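Local coordinates for Serine/threonine-protein kinase Tel1 (Chaetomium thermophilum, PDB 6SKY) that acts as a serine/threonine kinase of the ATM family that probably triggers checkpoint signalling when DNA is damaged, at residues F1890-A1895 with Q2737-Y2742; A2013-A2018 with T2038-Y2043; Q2044-A2049 with D2053-M2058. All blocks are in the same frame, centred on the assembly; numbering follows the deposited sequence.

Interaction 1 of 3, residues F1890-A1895 with Q2737-Y2742; sequences FAELAA and QKRTNY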
loop_
_atom_site.group_PDB
_atom_site.type_symbol
_atom_site.label_atom_id
_atom_site.label_comp_id
_atom_site.label_asym_id
_atom_site.label_seq_id
_atom_site.Cartn_x
_atom_site.Cartn_y
_atom_site.Cartn_z
ATOM N N PHE A 1890 1.879 -18.891 36.094
ATOM C CA PHE A 1890 2.076 -20.318 36.324
ATOM C C PHE A 1890 2.721 -20.994 35.127
ATOM O O PHE A 1890 3.542 -21.896 35.292
ATOM C CB PHE A 1890 0.751 -20.989 36.648
ATOM C CG PHE A 1890 0.258 -20.722 38.024
ATOM C CD1 PHE A 1890 1.133 -20.527 39.057
ATOM C CD2 PHE A 1890 -1.089 -20.665 38.282
ATOM C CE1 PHE A 1890 0.672 -20.281 40.317
ATOM C CE2 PHE A 1890 -1.549 -20.426 39.538
ATOM C CZ PHE A 1890 -0.671 -20.233 40.554
ATOM N N ALA A 1891 2.362 -20.580 33.914
ATOM C CA ALA A 1891 2.967 -21.166 32.725
ATOM C C ALA A 1891 4.454 -20.861 32.652
ATOM O O ALA A 1891 5.250 -21.700 32.219
ATOM C CB ALA A 1891 2.257 -20.657 31.478
ATOM N N GLU A 1892 4.853 -19.668 33.082
ATOM C CA GLU A 1892 6.273 -19.344 33.098
ATOM C C GLU A 1892 7.021 -20.135 34.161
ATOM O O GLU A 1892 8.141 -20.599 33.920
ATOM C CB GLU A 1892 6.458 -17.853 33.303
ATOM C CG GLU A 1892 5.797 -17.063 32.220
ATOM C CD GLU A 1892 6.694 -16.010 31.656
ATOM O OE1 GLU A 1892 7.807 -15.843 32.191
ATOM O OE2 GLU A 1892 6.292 -15.347 30.679
ATOM N N LEU A 1893 6.427 -20.304 35.342
ATOM C CA LEU A 1893 7.054 -21.161 36.346
ATOM C C LEU A 1893 7.190 -22.597 35.847
ATOM O O LEU A 1893 8.204 -23.258 36.097
ATOM C CB LEU A 1893 6.259 -21.115 37.645
ATOM C CG LEU A 1893 6.163 -19.745 38.302
ATOM C CD1 LEU A 1893 5.342 -19.825 39.548
ATOM C CD2 LEU A 1893 7.525 -19.241 38.622
ATOM N N ALA A 1894 6.193 -23.091 35.118
ATOM C CA ALA A 1894 6.286 -24.429 34.548
ATOM C C ALA A 1894 7.422 -24.525 33.538
ATOM O O ALA A 1894 8.212 -25.479 33.557
ATOM C CB ALA A 1894 4.964 -24.804 33.892
ATOM N N ALA A 1895 7.503 -23.555 32.627
ATOM C CA ALA A 1895 8.580 -23.551 31.643
ATOM C C ALA A 1895 9.942 -23.532 32.318
ATOM O O ALA A 1895 10.879 -24.182 31.849
ATOM C CB ALA A 1895 8.432 -22.358 30.704
ATOM N N GLN A 2737 1.975 -6.170 34.365
ATOM C CA GLN A 2737 2.075 -4.790 33.912
ATOM C C GLN A 2737 3.513 -4.285 33.943
ATOM O O GLN A 2737 3.958 -3.597 33.020
ATOM C CB GLN A 2737 1.178 -3.907 34.763
ATOM C CG GLN A 2737 1.087 -2.500 34.282
ATOM C CD GLN A 2737 0.695 -1.565 35.388
ATOM O OE1 GLN A 2737 0.158 -1.988 36.407
ATOM N NE2 GLN A 2737 0.977 -0.282 35.207
ATOM N N LYS A 2738 4.265 -4.625 34.984
ATOM C CA LYS A 2738 5.629 -4.127 35.089
ATOM C C LYS A 2738 6.555 -4.792 34.089
ATOM O O LYS A 2738 7.473 -4.148 33.575
ATOM C CB LYS A 2738 6.157 -4.333 36.497
ATOM C CG LYS A 2738 5.325 -3.708 37.571
ATOM C CD LYS A 2738 5.069 -2.277 37.316
ATOM C CE LYS A 2738 4.484 -1.618 38.524
ATOM N NZ LYS A 2738 3.028 -1.751 38.549
ATOM N N ARG A 2739 6.342 -6.069 33.794
ATOM C CA ARG A 2739 7.152 -6.707 32.770
ATOM C C ARG A 2739 6.849 -6.143 31.392
ATOM O O ARG A 2739 7.757 -6.003 30.564
ATOM C CB ARG A 2739 6.930 -8.205 32.805
ATOM C CG ARG A 2739 8.145 -8.987 32.458
ATOM C CD ARG A 2739 7.814 -10.435 32.330
ATOM N NE ARG A 2739 6.753 -10.647 31.362
ATOM C CZ ARG A 2739 6.335 -11.841 30.979
ATOM N NH1 ARG A 2739 5.363 -11.957 30.094
ATOM N NH2 ARG A 2739 6.901 -12.920 31.481
ATOM N N THR A 2740 5.595 -5.781 31.129
ATOM C CA THR A 2740 5.289 -5.103 29.875
ATOM C C THR A 2740 5.947 -3.733 29.801
ATOM O O THR A 2740 6.429 -3.335 28.738
ATOM C CB THR A 2740 3.785 -4.982 29.703
ATOM O OG1 THR A 2740 3.204 -6.281 29.782
ATOM C CG2 THR A 2740 3.460 -4.405 28.370
ATOM N N ASN A 2741 5.967 -2.989 30.908
ATOM C CA ASN A 2741 6.667 -1.708 30.927
ATOM C C ASN A 2741 8.139 -1.873 30.604
ATOM O O ASN A 2741 8.710 -1.085 29.845
ATOM C CB ASN A 2741 6.525 -1.041 32.286
ATOM C CG ASN A 2741 5.196 -0.397 32.482
ATOM O OD1 ASN A 2741 4.405 -0.290 31.557
ATOM N ND2 ASN A 2741 4.941 0.054 33.694
ATOM N N TYR A 2742 8.778 -2.871 31.203
ATOM C CA TYR A 2742 10.178 -3.148 30.909
ATOM C C TYR A 2742 10.395 -3.407 29.424
ATOM O O TYR A 2742 11.279 -2.811 28.803
ATOM C CB TYR A 2742 10.638 -4.334 31.743
ATOM C CG TYR A 2742 11.973 -4.908 31.374
ATOM C CD1 TYR A 2742 12.064 -5.994 30.540
ATOM C CD2 TYR A 2742 13.135 -4.382 31.876
ATOM C CE1 TYR A 2742 13.253 -6.517 30.201
ATOM C CE2 TYR A 2742 14.330 -4.907 31.543
ATOM C CZ TYR A 2742 14.382 -5.978 30.706
ATOM O OH TYR A 2742 15.585 -6.520 30.361
#

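Interaction 2 of 3, residues A2013-A2018 with T2038-Y2043; sequences ATFTTA and TVYKAY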
loop_
_atom_site.group_PDB
_atom_site.type_symbol
_atom_site.label_atom_id
_atom_site.label_comp_id
_atom_site.label_asym_id
_atom_site.label_seq_id
_atom_site.Cartn_x
_atom_site.Cartn_y
_atom_site.Cartn_z
ATOM N N ALA A 2013 -24.543 -9.431 16.479
ATOM C CA ALA A 2013 -24.566 -9.008 15.085
ATOM C C ALA A 2013 -25.973 -8.648 14.643
ATOM O O ALA A 2013 -26.187 -7.612 14.006
ATOM C CB ALA A 2013 -23.992 -10.104 14.197
ATOM N N THR A 2014 -26.947 -9.489 14.982
ATOM C CA THR A 2014 -28.332 -9.219 14.623
ATOM C C THR A 2014 -28.774 -7.852 15.115
ATOM O O THR A 2014 -29.285 -7.036 14.343
ATOM C CB THR A 2014 -29.240 -10.300 15.197
ATOM O OG1 THR A 2014 -28.806 -11.579 14.732
ATOM C CG2 THR A 2014 -30.657 -10.073 14.765
ATOM N N PHE A 2015 -28.557 -7.568 16.398
ATOM C CA PHE A 2015 -29.118 -6.338 16.939
ATOM C C PHE A 2015 -28.261 -5.110 16.669
ATOM O O PHE A 2015 -28.808 -4.009 16.550
ATOM C CB PHE A 2015 -29.402 -6.532 18.418
ATOM C CG PHE A 2015 -30.539 -7.458 18.660
ATOM C CD1 PHE A 2015 -31.823 -6.987 18.716
ATOM C CD2 PHE A 2015 -30.334 -8.810 18.754
ATOM C CE1 PHE A 2015 -32.866 -7.836 18.898
ATOM C CE2 PHE A 2015 -31.380 -9.658 18.937
ATOM C CZ PHE A 2015 -32.643 -9.170 19.006
ATOM N N THR A 2016 -26.954 -5.274 16.469
ATOM C CA THR A 2016 -26.137 -4.169 15.991
ATOM C C THR A 2016 -26.546 -3.758 14.588
ATOM O O THR A 2016 -26.684 -2.567 14.295
ATOM C CB THR A 2016 -24.666 -4.560 16.019
ATOM O OG1 THR A 2016 -24.291 -4.903 17.352
ATOM C CG2 THR A 2016 -23.820 -3.417 15.567
ATOM N N THR A 2017 -26.750 -4.736 13.705
ATOM C CA THR A 2017 -27.163 -4.435 12.343
ATOM C C THR A 2017 -28.551 -3.821 12.308
ATOM O O THR A 2017 -28.807 -2.897 11.531
ATOM C CB THR A 2017 -27.121 -5.707 11.511
ATOM O OG1 THR A 2017 -25.814 -6.276 11.588
ATOM C CG2 THR A 2017 -27.437 -5.412 10.084
ATOM N N ALA A 2018 -29.461 -4.318 13.143
ATOM C CA ALA A 2018 -30.798 -3.748 13.187
ATOM C C ALA A 2018 -30.773 -2.310 13.670
ATOM O O ALA A 2018 -31.550 -1.482 13.195
ATOM C CB ALA A 2018 -31.691 -4.594 14.083
ATOM N N THR A 2038 -29.754 -4.681 24.833
ATOM C CA THR A 2038 -30.122 -3.618 25.759
ATOM C C THR A 2038 -30.250 -2.284 25.042
ATOM O O THR A 2038 -31.266 -1.579 25.160
ATOM C CB THR A 2038 -29.068 -3.524 26.856
ATOM O OG1 THR A 2038 -29.055 -4.733 27.616
ATOM C CG2 THR A 2038 -29.350 -2.372 27.772
ATOM N N VAL A 2039 -29.214 -1.919 24.296
ATOM C CA VAL A 2039 -29.218 -0.653 23.578
ATOM C C VAL A 2039 -30.327 -0.636 22.531
ATOM O O VAL A 2039 -31.018 0.377 22.345
ATOM C CB VAL A 2039 -27.823 -0.424 22.977
ATOM C CG1 VAL A 2039 -27.890 0.452 21.793
ATOM C CG2 VAL A 2039 -26.925 0.178 24.015
ATOM N N TYR A 2040 -30.543 -1.768 21.861
ATOM C CA TYR A 2040 -31.593 -1.861 20.862
ATOM C C TYR A 2040 -32.963 -1.655 21.474
ATOM O O TYR A 2040 -33.808 -0.983 20.886
ATOM C CB TYR A 2040 -31.534 -3.215 20.175
ATOM C CG TYR A 2040 -32.558 -3.363 19.094
ATOM C CD1 TYR A 2040 -32.412 -2.704 17.897
ATOM C CD2 TYR A 2040 -33.672 -4.155 19.269
ATOM C CE1 TYR A 2040 -33.334 -2.823 16.916
ATOM C CE2 TYR A 2040 -34.600 -4.280 18.284
ATOM C CZ TYR A 2040 -34.423 -3.609 17.110
ATOM O OH TYR A 2040 -35.341 -3.724 16.109
ATOM N N LYS A 2041 -33.218 -2.253 22.636
ATOM C CA LYS A 2041 -34.521 -2.092 23.264
ATOM C C LYS A 2041 -34.760 -0.651 23.663
ATOM O O LYS A 2041 -35.874 -0.143 23.516
ATOM C CB LYS A 2041 -34.650 -3.008 24.470
ATOM C CG LYS A 2041 -34.692 -4.462 24.105
ATOM C CD LYS A 2041 -35.502 -5.247 25.092
ATOM C CE LYS A 2041 -34.818 -5.330 26.425
ATOM N NZ LYS A 2041 -33.800 -6.402 26.437
ATOM N N ALA A 2042 -33.726 0.035 24.143
ATOM C CA ALA A 2042 -33.886 1.455 24.449
ATOM C C ALA A 2042 -34.252 2.263 23.206
ATOM O O ALA A 2042 -35.183 3.077 23.234
ATOM C CB ALA A 2042 -32.617 2.001 25.088
ATOM N N TYR A 2043 -33.545 2.050 22.096
ATOM C CA TYR A 2043 -33.849 2.848 20.905
ATOM C C TYR A 2043 -35.182 2.462 20.277
ATOM O O TYR A 2043 -35.885 3.322 19.737
ATOM C CB TYR A 2043 -32.737 2.731 19.868
ATOM C CG TYR A 2043 -31.490 3.440 20.280
ATOM C CD1 TYR A 2043 -31.492 4.795 20.506
ATOM C CD2 TYR A 2043 -30.312 2.755 20.456
ATOM C CE1 TYR A 2043 -30.361 5.437 20.897
ATOM C CE2 TYR A 2043 -29.179 3.394 20.840
ATOM C CZ TYR A 2043 -29.207 4.728 21.064
ATOM O OH TYR A 2043 -28.061 5.361 21.452
#

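Interaction 3 of 3, residues Q2044-A2049 with D2053-M2058; sequences QSMYQA and DTVRSM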
loop_
_atom_site.group_PDB
_atom_site.type_symbol
_atom_site.label_atom_id
_atom_site.label_comp_id
_atom_site.label_asym_id
_atom_site.label_seq_id
_atom_site.Cartn_x
_atom_site.Cartn_y
_atom_site.Cartn_z
ATOM N N GLN A 2044 -35.538 1.183 20.326
ATOM C CA GLN A 2044 -36.841 0.747 19.846
ATOM C C GLN A 2044 -37.957 1.401 20.642
ATOM O O GLN A 2044 -38.908 1.942 20.071
ATOM C CB GLN A 2044 -36.930 -0.768 19.935
ATOM C CG GLN A 2044 -38.246 -1.331 19.530
ATOM C CD GLN A 2044 -38.254 -2.824 19.586
ATOM O OE1 GLN A 2044 -37.918 -3.416 20.597
ATOM N NE2 GLN A 2044 -38.631 -3.448 18.492
ATOM N N SER A 2045 -37.860 1.365 21.969
ATOM C CA SER A 2045 -38.829 2.069 22.790
ATOM C C SER A 2045 -38.878 3.543 22.443
ATOM O O SER A 2045 -39.940 4.161 22.508
ATOM C CB SER A 2045 -38.493 1.898 24.258
ATOM O OG SER A 2045 -39.139 2.896 25.010
ATOM N N MET A 2046 -37.738 4.132 22.096
ATOM C CA MET A 2046 -37.742 5.525 21.663
ATOM C C MET A 2046 -38.513 5.700 20.365
ATOM O O MET A 2046 -39.106 6.756 20.130
ATOM C CB MET A 2046 -36.311 6.020 21.505
ATOM C CG MET A 2046 -36.174 7.501 21.342
ATOM S SD MET A 2046 -34.465 7.955 21.085
ATOM C CE MET A 2046 -34.627 9.724 20.957
ATOM N N TYR A 2047 -38.522 4.681 19.515
ATOM C CA TYR A 2047 -39.265 4.752 18.263
ATOM C C TYR A 2047 -40.759 4.545 18.486
ATOM O O TYR A 2047 -41.583 5.282 17.938
ATOM C CB TYR A 2047 -38.716 3.711 17.292
ATOM C CG TYR A 2047 -39.393 3.668 15.952
ATOM C CD1 TYR A 2047 -39.236 4.697 15.044
ATOM C CD2 TYR A 2047 -40.162 2.580 15.580
ATOM C CE1 TYR A 2047 -39.841 4.656 13.822
ATOM C CE2 TYR A 2047 -40.769 2.531 14.359
ATOM C CZ TYR A 2047 -40.607 3.571 13.485
ATOM O OH TYR A 2047 -41.213 3.525 12.257
ATOM N N GLN A 2048 -41.120 3.539 19.282
ATOM C CA GLN A 2048 -42.513 3.161 19.512
ATOM C C GLN A 2048 -43.017 3.732 20.836
ATOM O O GLN A 2048 -43.311 3.005 21.780
ATOM C CB GLN A 2048 -42.649 1.647 19.508
ATOM C CG GLN A 2048 -41.900 0.967 18.409
ATOM C CD GLN A 2048 -41.917 -0.526 18.556
ATOM O OE1 GLN A 2048 -42.106 -1.046 19.649
ATOM N NE2 GLN A 2048 -41.720 -1.231 17.454
ATOM N N ALA A 2049 -43.130 5.053 20.898
ATOM C CA ALA A 2049 -43.610 5.662 22.130
ATOM C C ALA A 2049 -43.996 7.098 21.855
ATOM O O ALA A 2049 -43.372 7.772 21.034
ATOM C CB ALA A 2049 -42.560 5.613 23.241
ATOM N N ASP A 2053 -41.852 9.516 29.214
ATOM C CA ASP A 2053 -41.757 8.743 30.444
ATOM C C ASP A 2053 -41.546 7.263 30.167
ATOM O O ASP A 2053 -40.798 6.599 30.893
ATOM C CB ASP A 2053 -43.017 8.962 31.266
ATOM C CG ASP A 2053 -43.441 10.415 31.287
ATOM O OD1 ASP A 2053 -42.700 11.243 31.852
ATOM O OD2 ASP A 2053 -44.505 10.732 30.717
ATOM N N THR A 2054 -42.179 6.735 29.122
ATOM C CA THR A 2054 -41.931 5.354 28.728
ATOM C C THR A 2054 -40.478 5.154 28.317
ATOM O O THR A 2054 -39.854 4.138 28.656
ATOM C CB THR A 2054 -42.860 4.973 27.581
ATOM O OG1 THR A 2054 -44.158 5.523 27.816
ATOM C CG2 THR A 2054 -42.965 3.470 27.466
ATOM N N VAL A 2055 -39.919 6.120 27.592
ATOM C CA VAL A 2055 -38.545 5.994 27.140
ATOM C C VAL A 2055 -37.589 6.081 28.318
ATOM O O VAL A 2055 -36.603 5.338 28.385
ATOM C CB VAL A 2055 -38.239 7.057 26.074
ATOM C CG1 VAL A 2055 -36.991 6.692 25.331
ATOM C CG2 VAL A 2055 -39.392 7.179 25.123
ATOM N N ARG A 2056 -37.858 6.980 29.265
ATOM C CA ARG A 2056 -37.020 7.040 30.456
ATOM C C ARG A 2056 -37.086 5.740 31.241
ATOM O O ARG A 2056 -36.073 5.276 31.770
ATOM C CB ARG A 2056 -37.431 8.207 31.338
ATOM C CG ARG A 2056 -36.943 9.546 30.864
ATOM C CD ARG A 2056 -37.608 10.638 31.656
ATOM N NE ARG A 2056 -37.195 11.965 31.230
ATOM C CZ ARG A 2056 -37.830 13.079 31.570
ATOM N NH1 ARG A 2056 -37.391 14.254 31.146
ATOM N NH2 ARG A 2056 -38.911 13.016 32.328
ATOM N N SER A 2057 -38.266 5.136 31.328
ATOM C CA SER A 2057 -38.381 3.876 32.047
ATOM C C SER A 2057 -37.578 2.782 31.368
ATOM O O SER A 2057 -36.934 1.967 32.037
ATOM C CB SER A 2057 -39.844 3.475 32.158
ATOM O OG SER A 2057 -40.590 4.508 32.770
ATOM N N MET A 2058 -37.592 2.748 30.036
ATOM C CA MET A 2058 -36.830 1.720 29.332
ATOM C C MET A 2058 -35.328 1.933 29.486
ATOM O O MET A 2058 -34.572 0.972 29.668
ATOM C CB MET A 2058 -37.223 1.697 27.862
ATOM C CG MET A 2058 -36.587 0.580 27.093
ATOM S SD MET A 2058 -37.219 -1.037 27.530
ATOM C CE MET A 2058 -38.901 -0.869 26.975
#

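Interaction 1 of 3, residues F1890-A1895 with Q2737-Y2742
OE2 of Glu1892 is the acceptor that joins the two helices: it takes a hydrogen bond from Arg2739 NH2 at 2.6 Å and, weakly, a second from the backbone N of Ile2810. The first bond is part of a salt bridge and is nearly straight, with an N-H...O angle of 172°. Its geometry differs for the two flat groups. OE2 lies at the edge of the guanidinium, close to its plane, whereas NH2 meets OE2 from well above the carboxylate plane, and the two planes are turned 43° apart. A single N-H is used, from NH2 to OE2; NH1 of Arg2739 stays 3.6 Å from Glu1892 OE2. The two side chains approach from opposite directions and together span the gap between Glu1892 CA and Arg2739 CA, 12.7 Å. The arginine chain is extended until it bends about its CG-CD bond (chi3 56°), which sets the direction of the guanidinium. Phe2725 of helix 2722-2726 packs on Arg2739, and Met2726 of the same helix on Leu1893, so this short helix borders both segments. With just 77 Å² buried between the segments, the link from the FAT region to the kinase region rests here on charge and direction rather than apolar area, and the guanidinium would be expected to favour the ionised carboxylate.

Interaction 2 of 3, residues A2013-A2018 with T2038-Y2043
Two neighbouring helices of the FAT alpha solenoid, 2011-2021 and 2035-2047, meet here through an aromatic pair. Phe2015 and Tyr2040 form an offset edge-to-face stack: the edge of the phenylalanine is directed at the tyrosine face, with centroids 5.2 Å apart and planes at 67°. The closest approach is Phe2015 CD1 to Tyr2040 CD2, 3.4 Å, and Tyr2040 CG lies in the plane of the phenylalanine ring. Tyr2040 can reach across because its CG stands anti to the backbone N (chi1 -178°), sending the ring toward the other helix. Ala2018, one turn further on from Phe2015, adds its methyl group: its CB is 3.7 Å from Tyr2040 CE1. The tyrosine thus lies against two residues of one helical face, where backbones come as near as 6.4 Å between Phe2015 CA and Tyr2040 CA. Its hydroxyl is engaged beyond the pair, with Ile2023 O and Leu2026 N in the connecting segment; the two bonds tether the hydroxyl end of the ring, and Trp2024 is a further ring neighbour. A buried seam of aromatic and small apolar side chains between successive helices is in keeping with the TPR-like, all-helical solenoid to which the FAT domain belongs.

Interaction 3 of 3, residues Q2044-A2049 with D2053-M2058
Ser2045 and Val2055 bury the most area in a tight helical hairpin of the FAT solenoid, in which helix 2035-2047 turns back through a short loop into helix 2052-2070. The two run antiparallel, and at the closest point Met2046 CA and Val2055 CA are 5.6 Å apart. A small residue suits such an approach: Ser2045 has OG anti to its own backbone nitrogen (chi1 161°), which lays the hydroxyl 3.8 Å from Val2055 CA, against the partner backbone. Val2055 works with both branches. Its CG1, also anti to the nitrogen, comes 3.9 Å from Met2046 CB, while CG2 points to the other side of the valine and lies 4.0 Å from the CB of Ala2049, just beyond the helix end. The valine therefore wedges between the last turn of one helix and the start of the loop, and Leu2097 of helix 2077-2097 packs on both Met2046 and Val2055. An alanine at Val2055 would take away both branch methyls, and the last helical turn at Met2046 and the loop at Ala2049 would probably lose the apolar bridge between them. One turn further along, Met2058 folds back at its second and third torsions (chi2 70°) and closes over Ser2045, its CG resting 3.7 Å from Ser2045 CB and its CE 3.9 Å from that same carbon.

In the fold
From the N-terminal end, the chain first passes residues 1890-1895, whose partner in interaction 1 comes 842 residues later on helix 2732-2755 of the kinase region. Interactions 2 and 3 are both nested inside that long loop. They follow in series: interaction 2 joins helix 2011-2021 to helix 2035-2047, and interaction 3 returns from the end of that second helix to helix 2052-2070. The shared helix puts their centres about 14 Å apart, and Lys2041 O lies 3.7 Å from Met2058 CG. The centre of interaction 1 lies about 40 and 49 Å from the centres of interactions 2 and 3; it ties FAT to kinase, whereas the other two join consecutive helices within FAT.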